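Local coordinates for uncharacterized protein YhfS (Escherichia coli, PDB 4J8L), which is of unknown function but carries pyridoxal 5'-phosphate covalently attached to a lysine and is probably an enzyme that depends on this cofactor, at residues N47-T52 with Q226-Q231; R54-L59 with A68-G73; F198-V203 with L233-G238. All blocks are in the same frame, centred on the assembly; numbering follows the deposited sequence.

In the fold
From the N terminus, 47-52 leads into helix 50-62 and meets 226-231 after more than 170 residues, so interaction 1 closes a long loop. Nested inside it, interaction 2 closes a short loop in which edge strand 67-72 comes back along helix 50-62. Interaction 3 opens later, at 198-203 just after the PLP-bearing Lys196, and closes at 233-238; its segments alternate with those of interaction 1, so those two cross, whereas interactions 2 and 3 follow in series. Helix 50-62 serves interactions 1 and 2, and the long helix 229-261 serves 1 and 3. Together they tie both helices to one edge of the seven-stranded sheet and to the cofactor loop.

Interaction 1 (N47-T52 with Q226-Q231); sequences NQPRVT and QIQGAQ. With ACY (acetic acid), chain D.
Thr52 reaches across to the backbone of Ile227, its OG1 donating to Ile227 O over 2.7 Å, tilted out of the carbonyl plane. The first torsion (-60°) sets OG1 beside the threonine's own N and brings CG2 to 3.5 Å from Ile227 O. This is the tight part. Pro49 CD rests 3.6 Å from Ile227 O, and Gly229, having no side chain, lets Pro49 and Val51 settle close, with Val51 CG1 3.9 Å from Gly229 O. Alongside, a water accepts from Gln48 NE2 and Ile227 N and donates to Gln226 OE1, 2.9 Å away. The Gln226 amide lies against Asn47 O without bonding to it; its NE2 goes to Leu220 O and Ser222 O and its OE1 also to Arg217, while Gln48 NE2 is held by Glu56.

The outer side is looser. Asn47 is partly exposed; exposed Arg50 takes no part, its NE giving a 2.6 Å bond to O of an acetic acid, probably from the crystallisation liquor, that also bonds Arg54. Pro49 and Gln228 sit at the N-cap positions, and Asp39 bonds backbone atoms at both helix starts: two helices beginning side by side in the large domain of a fold type I PLP protein.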
ATOM      1  N   ASN A  47     -21.311 -10.971  15.808  1.00 15.51           N
ATOM      2  CA  ASN A  47     -21.435 -11.478  14.444  1.00 17.19           C
ATOM      3  C   ASN A  47     -20.072 -11.628  13.779  1.00 16.56           C
ATOM      4  O   ASN A  47     -19.920 -11.346  12.586  1.00 17.71           O
ATOM      5  CB  ASN A  47     -22.327 -10.581  13.587  1.00 15.07           C
ATOM      6  CG  ASN A  47     -22.950 -11.327  12.411  1.00 14.84           C
ATOM      7  OD1 ASN A  47     -23.425 -12.456  12.555  1.00 17.64           O
ATOM      8  ND2 ASN A  47     -22.977 -10.682  11.252  1.00 16.16           N
ATOM      9  N   GLN A  48     -19.085 -12.050  14.564  1.00 15.15           N
ATOM     10  CA  GLN A  48     -17.731 -12.306  14.076  1.00 14.86           C
ATOM     11  C   GLN A  48     -16.997 -12.994  15.221  1.00 15.25           C
ATOM     12  O   GLN A  48     -17.500 -13.041  16.333  1.00 14.69           O
ATOM     13  CB  GLN A  48     -17.010 -10.995  13.720  1.00 16.92           C
ATOM     14  CG  GLN A  48     -16.873 -10.065  14.913  1.00 15.51           C
ATOM     15  CD  GLN A  48     -16.061  -8.802  14.649  1.00 15.04           C
ATOM     16  OE1 GLN A  48     -16.162  -7.830  15.406  1.00 19.89           O
ATOM     17  NE2 GLN A  48     -15.254  -8.805  13.586  1.00 16.10           N
ATOM     18  N   PRO A  49     -15.812 -13.539  14.954  1.00 13.69           N
ATOM     19  CA  PRO A  49     -15.045 -14.146  16.052  1.00 12.04           C
ATOM     20  C   PRO A  49     -14.619 -13.145  17.105  1.00 13.28           C
ATOM     21  O   PRO A  49     -14.350 -11.976  16.798  1.00 15.80           O
ATOM     22  CB  PRO A  49     -13.813 -14.717  15.326  1.00 14.08           C
ATOM     23  CG  PRO A  49     -14.335 -15.062  13.971  1.00 16.98           C
ATOM     24  CD  PRO A  49     -15.275 -13.925  13.634  1.00 14.54           C
ATOM     25  N   ARG A  50     -14.594 -13.599  18.358  1.00 17.22           N
ATOM     26  CA  ARG A  50     -14.147 -12.752  19.447  1.00 18.25           C
ATOM     27  C   ARG A  50     -12.709 -12.300  19.208  1.00 20.46           C
ATOM     28  O   ARG A  50     -12.367 -11.150  19.472  1.00 17.47           O
ATOM     29  CB  ARG A  50     -14.248 -13.497  20.782  1.00 21.08           C
ATOM     30  CG  ARG A  50     -15.673 -13.881  21.191  1.00 23.07           C
ATOM     31  CD  ARG A  50     -15.673 -14.714  22.475  1.00 28.78           C
ATOM     32  NE  ARG A  50     -14.861 -15.923  22.311  1.00 36.30           N
ATOM     33  CZ  ARG A  50     -15.311 -17.078  21.822  1.00 35.06           C
ATOM     34  NH1 ARG A  50     -16.581 -17.207  21.463  1.00 38.36           N
ATOM     35  NH2 ARG A  50     -14.493 -18.114  21.713  1.00 39.27           N
ATOM     36  N   VAL A  51     -11.863 -13.204  18.709  1.00 16.37           N
ATOM     37  CA  VAL A  51     -10.472 -12.843  18.463  1.00 15.54           C
ATOM     38  C   VAL A  51     -10.346 -11.820  17.329  1.00 15.37           C
ATOM     39  O   VAL A  51      -9.506 -10.919  17.373  1.00 14.24           O
ATOM     40  CB  VAL A  51      -9.612 -14.093  18.183  1.00 15.94           C
ATOM     41  CG1 VAL A  51      -8.236 -13.687  17.654  1.00 18.17           C
ATOM     42  CG2 VAL A  51      -9.492 -14.927  19.442  1.00 21.79           C
ATOM     43  N   THR A  52     -11.219 -11.925  16.332  1.00 12.94           N
ATOM     44  CA  THR A  52     -11.206 -10.958  15.238  1.00 13.44           C
ATOM     45  C   THR A  52     -11.546  -9.553  15.745  1.00 13.23           C
ATOM     46  O   THR A  52     -10.890  -8.580  15.364  1.00 14.33           O
ATOM     47  CB  THR A  52     -12.128 -11.406  14.095  1.00 13.50           C
ATOM     48  OG1 THR A  52     -11.666 -12.680  13.619  1.00 13.29           O
ATOM     49  CG2 THR A  52     -12.100 -10.394  12.926  1.00 14.14           C
ATOM     50  N   GLN A 226     -17.085 -12.709   7.177  1.00 14.85           N
ATOM     51  CA  GLN A 226     -16.213 -12.563   8.339  1.00 13.85           C
ATOM     52  C   GLN A 226     -14.787 -13.015   8.081  1.00 14.86           C
ATOM     53  O   GLN A 226     -14.529 -13.896   7.266  1.00 16.50           O
ATOM     54  CB  GLN A 226     -16.743 -13.348   9.546  1.00 14.24           C
ATOM     55  CG  GLN A 226     -18.216 -13.116   9.850  1.00 15.53           C
ATOM     56  CD  GLN A 226     -18.608 -11.646   9.874  1.00 16.81           C
ATOM     57  OE1 GLN A 226     -17.863 -10.795  10.369  1.00 16.66           O
ATOM     58  NE2 GLN A 226     -19.784 -11.342   9.333  1.00 17.29           N
ATOM     59  N   ILE A 227     -13.867 -12.412   8.818  1.00 13.33           N
ATOM     60  CA  ILE A 227     -12.487 -12.870   8.848  1.00 14.05           C
ATOM     61  C   ILE A 227     -12.337 -13.756  10.088  1.00 17.16           C
ATOM     62  O   ILE A 227     -12.677 -13.348  11.207  1.00 15.25           O
ATOM     63  CB  ILE A 227     -11.529 -11.665   8.873  1.00 13.48           C
ATOM     64  CG1 ILE A 227     -11.722 -10.809   7.612  1.00 12.89           C
ATOM     65  CG2 ILE A 227     -10.075 -12.114   8.993  1.00 15.24           C
ATOM     66  CD1 ILE A 227     -11.718 -11.615   6.290  1.00 14.33           C
ATOM     67  N   GLN A 228     -11.865 -14.989   9.904  1.00 13.60           N
ATOM     68  CA  GLN A 228     -11.815 -15.914  11.042  1.00 11.30           C
ATOM     69  C   GLN A 228     -10.674 -15.568  12.005  1.00 12.79           C
ATOM     70  O   GLN A 228      -9.728 -14.875  11.621  1.00 14.99           O
ATOM     71  CB  GLN A 228     -11.698 -17.363  10.563  1.00 14.52           C
ATOM     72  CG  GLN A 228     -12.860 -17.800   9.663  1.00 10.71           C
ATOM     73  CD  GLN A 228     -14.227 -17.663  10.344  1.00 10.49           C
ATOM     74  OE1 GLN A 228     -14.342 -17.749  11.555  1.00 14.67           O
ATOM     75  NE2 GLN A 228     -15.267 -17.456   9.541  1.00 14.16           N
ATOM     76  N   GLY A 229     -10.789 -16.030  13.252  1.00 14.65           N
ATOM     77  CA  GLY A 229      -9.827 -15.697  14.288  1.00 15.79           C
ATOM     78  C   GLY A 229      -8.390 -15.983  13.877  1.00 16.89           C
ATOM     79  O   GLY A 229      -7.504 -15.155  14.089  1.00 16.40           O
ATOM     80  N   ALA A 230      -8.158 -17.141  13.266  1.00 16.16           N
ATOM     81  CA  ALA A 230      -6.801 -17.524  12.874  1.00 17.29           C
ATOM     82  C   ALA A 230      -6.241 -16.572  11.812  1.00 16.75           C
ATOM     83  O   ALA A 230      -5.059 -16.216  11.837  1.00 18.69           O
ATOM     84  CB  ALA A 230      -6.766 -18.962  12.377  1.00 20.42           C
ATOM     85  N   GLN A 231      -7.092 -16.175  10.873  1.00 15.61           N
ATOM     86  CA  GLN A 231      -6.688 -15.202   9.862  1.00 14.37           C
ATOM     87  C   GLN A 231      -6.349 -13.866  10.506  1.00 14.39           C
ATOM     88  O   GLN A 231      -5.370 -13.214  10.146  1.00 12.54           O
ATOM     89  CB  GLN A 231      -7.799 -14.991   8.842  1.00 16.32           C
ATOM     90  CG  GLN A 231      -8.089 -16.173   7.950  1.00 18.07           C
ATOM     91  CD  GLN A 231      -9.255 -15.875   7.036  1.00 18.02           C
ATOM     92  OE1 GLN A 231     -10.383 -15.671   7.499  1.00 17.80           O
ATOM     93  NE2 GLN A 231      -8.988 -15.815   5.739  1.00 17.66           N
TER
HETATM   94  C   ACY D 403     -12.042 -14.623  23.474  1.00 51.52           C
HETATM   95  O   ACY D 403     -12.492 -15.768  23.242  1.00 46.80           O
HETATM   96  OXT ACY D 403     -11.092 -14.102  22.844  1.00 57.05           O
HETATM   97  CH3 ACY D 403     -12.679 -13.824  24.571  1.00 47.69           C
HETATM   98  O   HOH W   1     -15.051 -10.486  10.794  1.00 15.68           O

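Interaction 2 (R54-L59 with A68-G73); sequences RVEQVL and AALVQG. With ACY (acetic acid), chain D.
Helix 54-59 runs over strand 68-72 with their axes 7.1 Å apart and 124° between their directions, and the backbones draw nearest where the CA atoms of Glu56 and Ala68 are 5.1 Å apart. The small Ala68 suits that place, since its CB packs against the helix backbone, 3.4 Å from Glu56 O. Glu56 extends along the strand (chi2 164°) until OE2 accepts from Leu70 N at 2.8 Å, a bond nearly straight at the hydrogen (171°) that meets the oxygen on its anti side, tilted from the carboxylate plane. Strand 67-72 is an outermost strand of the seven-stranded sheet of the fold type I PLP domain. Ala69 and Val71 pair with strand 203-208, while Leu70 N turns to the other edge, where the carboxylate stands in for a neighbouring strand. Two waters extend this role: one donates to OE2 and Leu70 O, the other to OE1 and Ala68 O. With only a methyl group in place of the Glu56 side chain, as in an alanine, the buried Leu70 N is likely to lose its acceptor, and each water its carboxylate partner. Beside the carboxylate the contact turns apolar. Leu59 CD1 meets Leu70 CD2 at 3.7 Å, the two side chains crossing roughly at right angles, and Val55 CG1 touches Leu70 CD1 at 4.1 Å; Ala232 and Leu236 of helix 229-261 cover Val55 from beyond.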
ATOM      1  N   ARG A  54     -10.984  -8.453  18.752  1.00 16.31           N
ATOM      2  CA  ARG A  54      -9.819  -8.002  19.512  1.00 16.42           C
ATOM      3  C   ARG A  54      -8.725  -7.481  18.582  1.00 15.61           C
ATOM      4  O   ARG A  54      -8.109  -6.451  18.850  1.00 17.50           O
ATOM      5  CB  ARG A  54      -9.245  -9.129  20.373  1.00 20.33           C
ATOM      6  CG  ARG A  54     -10.089  -9.527  21.545  1.00 26.73           C
ATOM      7  CD  ARG A  54      -9.363 -10.568  22.396  1.00 34.26           C
ATOM      8  NE  ARG A  54     -10.186 -11.064  23.491  1.00 47.30           N
ATOM      9  CZ  ARG A  54     -10.116 -10.616  24.738  1.00 49.04           C
ATOM     10  NH1 ARG A  54      -9.253  -9.660  25.051  1.00 47.23           N
ATOM     11  NH2 ARG A  54     -10.902 -11.128  25.674  1.00 56.00           N
ATOM     12  N   VAL A  55      -8.471  -8.212  17.501  1.00 14.45           N
ATOM     13  CA  VAL A  55      -7.448  -7.806  16.546  1.00 14.98           C
ATOM     14  C   VAL A  55      -7.816  -6.463  15.929  1.00 14.58           C
ATOM     15  O   VAL A  55      -6.971  -5.583  15.769  1.00 17.13           O
ATOM     16  CB  VAL A  55      -7.218  -8.879  15.444  1.00 12.73           C
ATOM     17  CG1 VAL A  55      -6.364  -8.310  14.303  1.00 14.79           C
ATOM     18  CG2 VAL A  55      -6.556 -10.118  16.035  1.00 12.42           C
ATOM     19  N   GLU A  56      -9.092  -6.295  15.607  1.00 15.06           N
ATOM     20  CA  GLU A  56      -9.563  -5.022  15.065  1.00 15.70           C
ATOM     21  C   GLU A  56      -9.335  -3.884  16.061  1.00 17.07           C
ATOM     22  O   GLU A  56      -8.914  -2.794  15.663  1.00 18.08           O
ATOM     23  CB  GLU A  56     -11.028  -5.129  14.633  1.00 16.12           C
ATOM     24  CG  GLU A  56     -11.167  -5.979  13.372  1.00 15.58           C
ATOM     25  CD  GLU A  56     -12.584  -6.447  13.103  1.00 20.30           C
ATOM     26  OE1 GLU A  56     -13.434  -6.377  14.017  1.00 20.34           O
ATOM     27  OE2 GLU A  56     -12.843  -6.882  11.954  1.00 20.55           O
ATOM     28  N   GLN A  57      -9.564  -4.154  17.349  1.00 14.36           N
ATOM     29  CA  GLN A  57      -9.287  -3.167  18.386  1.00 16.15           C
ATOM     30  C   GLN A  57      -7.801  -2.820  18.423  1.00 16.80           C
ATOM     31  O   GLN A  57      -7.431  -1.657  18.589  1.00 18.49           O
ATOM     32  CB  GLN A  57      -9.764  -3.661  19.762  1.00 18.33           C
ATOM     33  CG  GLN A  57     -11.291  -3.688  19.882  1.00 21.09           C
ATOM     34  CD  GLN A  57     -11.763  -4.393  21.130  1.00 29.88           C
ATOM     35  OE1 GLN A  57     -10.955  -4.845  21.939  1.00 33.14           O
ATOM     36  NE2 GLN A  57     -13.078  -4.491  21.298  1.00 33.04           N
ATOM     37  N   VAL A  58      -6.950  -3.834  18.286  1.00 16.91           N
ATOM     38  CA  VAL A  58      -5.511  -3.596  18.285  1.00 16.38           C
ATOM     39  C   VAL A  58      -5.108  -2.743  17.084  1.00 15.00           C
ATOM     40  O   VAL A  58      -4.329  -1.794  17.215  1.00 17.17           O
ATOM     41  CB  VAL A  58      -4.720  -4.920  18.257  1.00 14.53           C
ATOM     42  CG1 VAL A  58      -3.252  -4.655  17.994  1.00 17.33           C
ATOM     43  CG2 VAL A  58      -4.886  -5.655  19.576  1.00 14.89           C
ATOM     44  N   LEU A  59      -5.634  -3.087  15.916  1.00 14.28           N
ATOM     45  CA  LEU A  59      -5.330  -2.312  14.710  1.00 17.28           C
ATOM     46  C   LEU A  59      -5.751  -0.849  14.880  1.00 17.58           C
ATOM     47  O   LEU A  59      -4.993   0.063  14.546  1.00 18.37           O
ATOM     48  CB  LEU A  59      -6.024  -2.903  13.484  1.00 16.14           C
ATOM     49  CG  LEU A  59      -5.533  -4.279  13.053  1.00 22.67           C
ATOM     50  CD1 LEU A  59      -6.214  -4.694  11.757  1.00 27.89           C
ATOM     51  CD2 LEU A  59      -4.037  -4.256  12.889  1.00 30.67           C
ATOM     52  N   ALA A  68     -11.666  -0.272  13.705  1.00 16.37           N
ATOM     53  CA  ALA A  68     -11.196  -0.948  12.501  1.00 15.66           C
ATOM     54  C   ALA A  68     -12.073  -2.143  12.152  1.00 20.12           C
ATOM     55  O   ALA A  68     -12.756  -2.703  13.009  1.00 16.34           O
ATOM     56  CB  ALA A  68      -9.740  -1.391  12.662  1.00 15.09           C
ATOM     57  N   ALA A  69     -12.064  -2.522  10.880  1.00 16.27           N
ATOM     58  CA  ALA A  69     -12.747  -3.733  10.446  1.00 15.46           C
ATOM     59  C   ALA A  69     -11.881  -4.471   9.450  1.00 16.31           C
ATOM     60  O   ALA A  69     -11.366  -3.871   8.508  1.00 16.47           O
ATOM     61  CB  ALA A  69     -14.097  -3.400   9.814  1.00 18.27           C
ATOM     62  N   LEU A  70     -11.721  -5.774   9.653  1.00 12.69           N
ATOM     63  CA  LEU A  70     -11.097  -6.618   8.639  1.00 12.00           C
ATOM     64  C   LEU A  70     -12.194  -7.079   7.681  1.00 13.77           C
ATOM     65  O   LEU A  70     -13.322  -7.367   8.108  1.00 15.34           O
ATOM     66  CB  LEU A  70     -10.398  -7.820   9.301  1.00 14.57           C
ATOM     67  CG  LEU A  70      -9.212  -7.448  10.198  1.00 13.98           C
ATOM     68  CD1 LEU A  70      -8.618  -8.695  10.887  1.00 16.23           C
ATOM     69  CD2 LEU A  70      -8.147  -6.742   9.381  1.00 20.12           C
ATOM     70  N   VAL A  71     -11.884  -7.103   6.384  1.00 12.61           N
ATOM     71  CA  VAL A  71     -12.870  -7.448   5.365  1.00 13.84           C
ATOM     72  C   VAL A  71     -12.271  -8.400   4.321  1.00 11.81           C
ATOM     73  O   VAL A  71     -11.047  -8.481   4.150  1.00 14.47           O
ATOM     74  CB  VAL A  71     -13.396  -6.198   4.616  1.00 17.39           C
ATOM     75  CG1 VAL A  71     -14.043  -5.200   5.591  1.00 14.10           C
ATOM     76  CG2 VAL A  71     -12.263  -5.535   3.844  1.00 19.48           C
ATOM     77  N   GLN A  72     -13.144  -9.114   3.622  1.00 14.05           N
ATOM     78  CA  GLN A  72     -12.735  -9.942   2.498  1.00 14.92           C
ATOM     79  C   GLN A  72     -12.372  -9.069   1.299  1.00 15.43           C
ATOM     80  O   GLN A  72     -12.773  -7.894   1.211  1.00 18.11           O
ATOM     81  CB  GLN A  72     -13.859 -10.900   2.092  1.00 16.78           C
ATOM     82  CG  GLN A  72     -14.325 -11.837   3.204  1.00 15.48           C
ATOM     83  CD  GLN A  72     -13.349 -12.989   3.458  1.00 14.53           C
ATOM     84  OE1 GLN A  72     -12.194 -12.981   2.998  1.00 17.85           O
ATOM     85  NE2 GLN A  72     -13.819 -13.997   4.189  1.00 18.05           N
ATOM     86  N   GLY A  73     -11.622  -9.645   0.367  1.00 15.32           N
ATOM     87  CA  GLY A  73     -11.266  -8.922  -0.844  1.00 13.72           C
ATOM     88  C   GLY A  73      -9.990  -8.099  -0.755  1.00 16.48           C
ATOM     89  O   GLY A  73      -9.676  -7.339  -1.679  1.00 14.53           O
TER
HETATM   90  C   ACY D 403     -12.042 -14.623  23.474  1.00 51.52           C
HETATM   91  O   ACY D 403     -12.492 -15.768  23.242  1.00 46.80           O
HETATM   92  OXT ACY D 403     -11.092 -14.102  22.844  1.00 57.05           O
HETATM   93  CH3 ACY D 403     -12.679 -13.824  24.571  1.00 47.69           C
HETATM   94  O   HOH W   2     -14.800  -7.726  10.306  1.00 20.47           O
HETATM   95  O   HOH W   3     -15.170  -3.918  13.579  1.00 36.09           O

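Interaction 3 (F198-V203 with L233-G238); sequences FGPEGV and LEVLRG
The Phe198 ring turns an edge to Gly238, CD2 lying 3.7 Å from Gly238 O near the ring plane, and meets the His246 ring with the two planes almost parallel; Phe241 and Met245 also touch it. The other flat group, the Glu234 carboxylate, lies against Pro200, with OE2 3.6 Å from Pro200 CA. Residues 198-203 belong to the loop that follows the PLP-bearing Lys196 and leads into strand 203-208, as in the fold type I architecture, and rides on helix 229-261. Gly238 suits its place because a CB would run into Phe198 C and Gly199 N; as it is, Phe198 CB comes within 3.6 Å of Gly238 CA. Pro200 begins a type II turn whose third residue, Gly202, has the positive phi that favours glycine. The proline ring wedges onto the helix: CD touches Val235 CG2 at 3.7 Å, and Val203 CG1 closes on the same methyl group at 3.8 Å. Glu234, its CG opposite the backbone N (chi1 -170°) and its chain extended, runs past the proline ring to the salt bridge with Lys312. The same OE2 also receives a bond from a water, which donates as well to Phe198 O at 2.6 Å.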
ATOM      1  N   PHE A 198       2.647  -9.173   4.719  1.00 13.98           N
ATOM      2  CA  PHE A 198       3.048 -10.502   5.220  1.00 13.97           C
ATOM      3  C   PHE A 198       1.890 -11.267   5.860  1.00 14.64           C
ATOM      4  O   PHE A 198       2.106 -12.250   6.580  1.00 16.60           O
ATOM      5  CB  PHE A 198       4.203 -10.404   6.234  1.00 14.86           C
ATOM      6  CG  PHE A 198       5.440  -9.724   5.705  1.00 14.72           C
ATOM      7  CD1 PHE A 198       5.826  -9.851   4.368  1.00 14.91           C
ATOM      8  CD2 PHE A 198       6.240  -8.976   6.556  1.00 16.29           C
ATOM      9  CE1 PHE A 198       6.972  -9.219   3.897  1.00 16.51           C
ATOM     10  CE2 PHE A 198       7.392  -8.348   6.097  1.00 18.62           C
ATOM     11  CZ  PHE A 198       7.760  -8.469   4.760  1.00 19.59           C
ATOM     12  N   GLY A 199       0.664 -10.819   5.601  1.00 13.39           N
ATOM     13  CA  GLY A 199      -0.516 -11.429   6.185  1.00 15.53           C
ATOM     14  C   GLY A 199      -1.201 -12.419   5.262  1.00 14.79           C
ATOM     15  O   GLY A 199      -0.659 -12.776   4.210  1.00 15.17           O
ATOM     16  N   PRO A 200      -2.412 -12.850   5.637  1.00 13.39           N
ATOM     17  CA  PRO A 200      -3.164 -13.894   4.935  1.00 14.34           C
ATOM     18  C   PRO A 200      -3.794 -13.410   3.626  1.00 13.08           C
ATOM     19  O   PRO A 200      -4.205 -12.252   3.503  1.00 15.48           O
ATOM     20  CB  PRO A 200      -4.277 -14.246   5.927  1.00 13.80           C
ATOM     21  CG  PRO A 200      -4.494 -12.985   6.695  1.00 14.50           C
ATOM     22  CD  PRO A 200      -3.120 -12.379   6.844  1.00 14.40           C
ATOM     23  N   GLU A 201      -3.868 -14.333   2.675  1.00 14.64           N
ATOM     24  CA  GLU A 201      -4.622 -14.139   1.438  1.00 13.50           C
ATOM     25  C   GLU A 201      -6.024 -13.596   1.694  1.00 13.61           C
ATOM     26  O   GLU A 201      -6.726 -14.047   2.606  1.00 15.43           O
ATOM     27  CB  GLU A 201      -4.763 -15.480   0.721  1.00 14.53           C
ATOM     28  CG  GLU A 201      -3.516 -15.935  -0.025  1.00 17.16           C
ATOM     29  CD  GLU A 201      -2.551 -16.749   0.825  1.00 18.30           C
ATOM     30  OE1 GLU A 201      -2.634 -16.718   2.081  1.00 19.10           O
ATOM     31  OE2 GLU A 201      -1.707 -17.450   0.225  1.00 19.61           O
ATOM     32  N   GLY A 202      -6.432 -12.627   0.879  1.00 13.57           N
ATOM     33  CA  GLY A 202      -7.813 -12.174   0.866  1.00 13.73           C
ATOM     34  C   GLY A 202      -8.275 -11.179   1.917  1.00 15.57           C
ATOM     35  O   GLY A 202      -9.413 -10.715   1.869  1.00 15.53           O
ATOM     36  N   VAL A 203      -7.406 -10.848   2.866  1.00 14.64           N
ATOM     37  CA  VAL A 203      -7.806 -10.023   3.999  1.00 13.08           C
ATOM     38  C   VAL A 203      -7.350  -8.581   3.851  1.00 14.70           C
ATOM     39  O   VAL A 203      -6.169  -8.311   3.628  1.00 14.46           O
ATOM     40  CB  VAL A 203      -7.273 -10.612   5.318  1.00 12.24           C
ATOM     41  CG1 VAL A 203      -7.746  -9.770   6.512  1.00 14.27           C
ATOM     42  CG2 VAL A 203      -7.746 -12.050   5.449  1.00 12.80           C
ATOM     43  N   LEU A 233      -5.304 -13.310  13.565  1.00 13.41           N
ATOM     44  CA  LEU A 233      -4.008 -13.443  14.226  1.00 15.50           C
ATOM     45  C   LEU A 233      -2.858 -13.415  13.219  1.00 16.78           C
ATOM     46  O   LEU A 233      -1.796 -12.863  13.503  1.00 17.93           O
ATOM     47  CB  LEU A 233      -3.961 -14.725  15.046  1.00 15.32           C
ATOM     48  CG  LEU A 233      -4.885 -14.652  16.261  1.00 20.31           C
ATOM     49  CD1 LEU A 233      -5.014 -16.028  16.870  1.00 19.40           C
ATOM     50  CD2 LEU A 233      -4.303 -13.665  17.263  1.00 20.47           C
ATOM     51  N   GLU A 234      -3.070 -13.988  12.037  1.00 13.25           N
ATOM     52  CA  GLU A 234      -2.030 -13.945  11.010  1.00 14.04           C
ATOM     53  C   GLU A 234      -1.781 -12.521  10.509  1.00 16.05           C
ATOM     54  O   GLU A 234      -0.652 -12.171  10.147  1.00 16.26           O
ATOM     55  CB  GLU A 234      -2.353 -14.872   9.835  1.00 16.73           C
ATOM     56  CG  GLU A 234      -1.179 -15.021   8.871  1.00 27.73           C
ATOM     57  CD  GLU A 234      -1.457 -15.973   7.729  1.00 32.69           C
ATOM     58  OE1 GLU A 234      -2.355 -16.833   7.877  1.00 26.65           O
ATOM     59  OE2 GLU A 234      -0.767 -15.854   6.687  1.00 29.46           O
ATOM     60  N   VAL A 235      -2.830 -11.704  10.494  1.00 14.76           N
ATOM     61  CA  VAL A 235      -2.675 -10.301  10.137  1.00 12.26           C
ATOM     62  C   VAL A 235      -1.723  -9.628  11.132  1.00 13.31           C
ATOM     63  O   VAL A 235      -0.811  -8.906  10.737  1.00 16.18           O
ATOM     64  CB  VAL A 235      -4.030  -9.551  10.154  1.00 14.96           C
ATOM     65  CG1 VAL A 235      -3.808  -8.038  10.076  1.00 16.73           C
ATOM     66  CG2 VAL A 235      -4.907 -10.020   8.990  1.00 14.66           C
ATOM     67  N   LEU A 236      -1.951  -9.840  12.424  1.00 13.87           N
ATOM     68  CA  LEU A 236      -1.059  -9.261  13.425  1.00 14.71           C
ATOM     69  C   LEU A 236       0.372  -9.756  13.274  1.00 16.22           C
ATOM     70  O   LEU A 236       1.314  -8.971  13.386  1.00 19.55           O
ATOM     71  CB  LEU A 236      -1.530  -9.584  14.844  1.00 16.86           C
ATOM     72  CG  LEU A 236      -2.771  -8.886  15.361  1.00 20.47           C
ATOM     73  CD1 LEU A 236      -2.941  -9.278  16.828  1.00 17.45           C
ATOM     74  CD2 LEU A 236      -2.618  -7.388  15.203  1.00 27.02           C
ATOM     75  N   ARG A 237       0.536 -11.060  13.057  1.00 16.29           N
ATOM     76  CA  ARG A 237       1.869 -11.641  12.902  1.00 19.36           C
ATOM     77  C   ARG A 237       2.617 -10.955  11.767  1.00 17.23           C
ATOM     78  O   ARG A 237       3.786 -10.580  11.909  1.00 22.46           O
ATOM     79  CB  ARG A 237       1.788 -13.147  12.638  1.00 22.14           C
ATOM     80  CG  ARG A 237       3.136 -13.816  12.367  1.00 32.64           C
ATOM     81  CD  ARG A 237       2.961 -15.316  12.148  1.00 38.99           C
ATOM     82  NE  ARG A 237       1.781 -15.808  12.853  1.00 37.70           N
ATOM     83  CZ  ARG A 237       1.092 -16.886  12.497  1.00 43.78           C
ATOM     84  NH1 ARG A 237       1.476 -17.603  11.447  1.00 49.29           N
ATOM     85  NH2 ARG A 237       0.019 -17.245  13.192  1.00 46.04           N
ATOM     86  N   GLY A 238       1.941 -10.788  10.637  1.00 16.23           N
ATOM     87  CA  GLY A 238       2.588 -10.183   9.486  1.00 17.35           C
ATOM     88  C   GLY A 238       2.941  -8.734   9.759  1.00 18.20           C
ATOM     89  O   GLY A 238       4.037  -8.268   9.441  1.00 17.12           O
TER
HETATM   90  O   HOH W   4       1.699 -14.656   7.502  1.00 41.49           O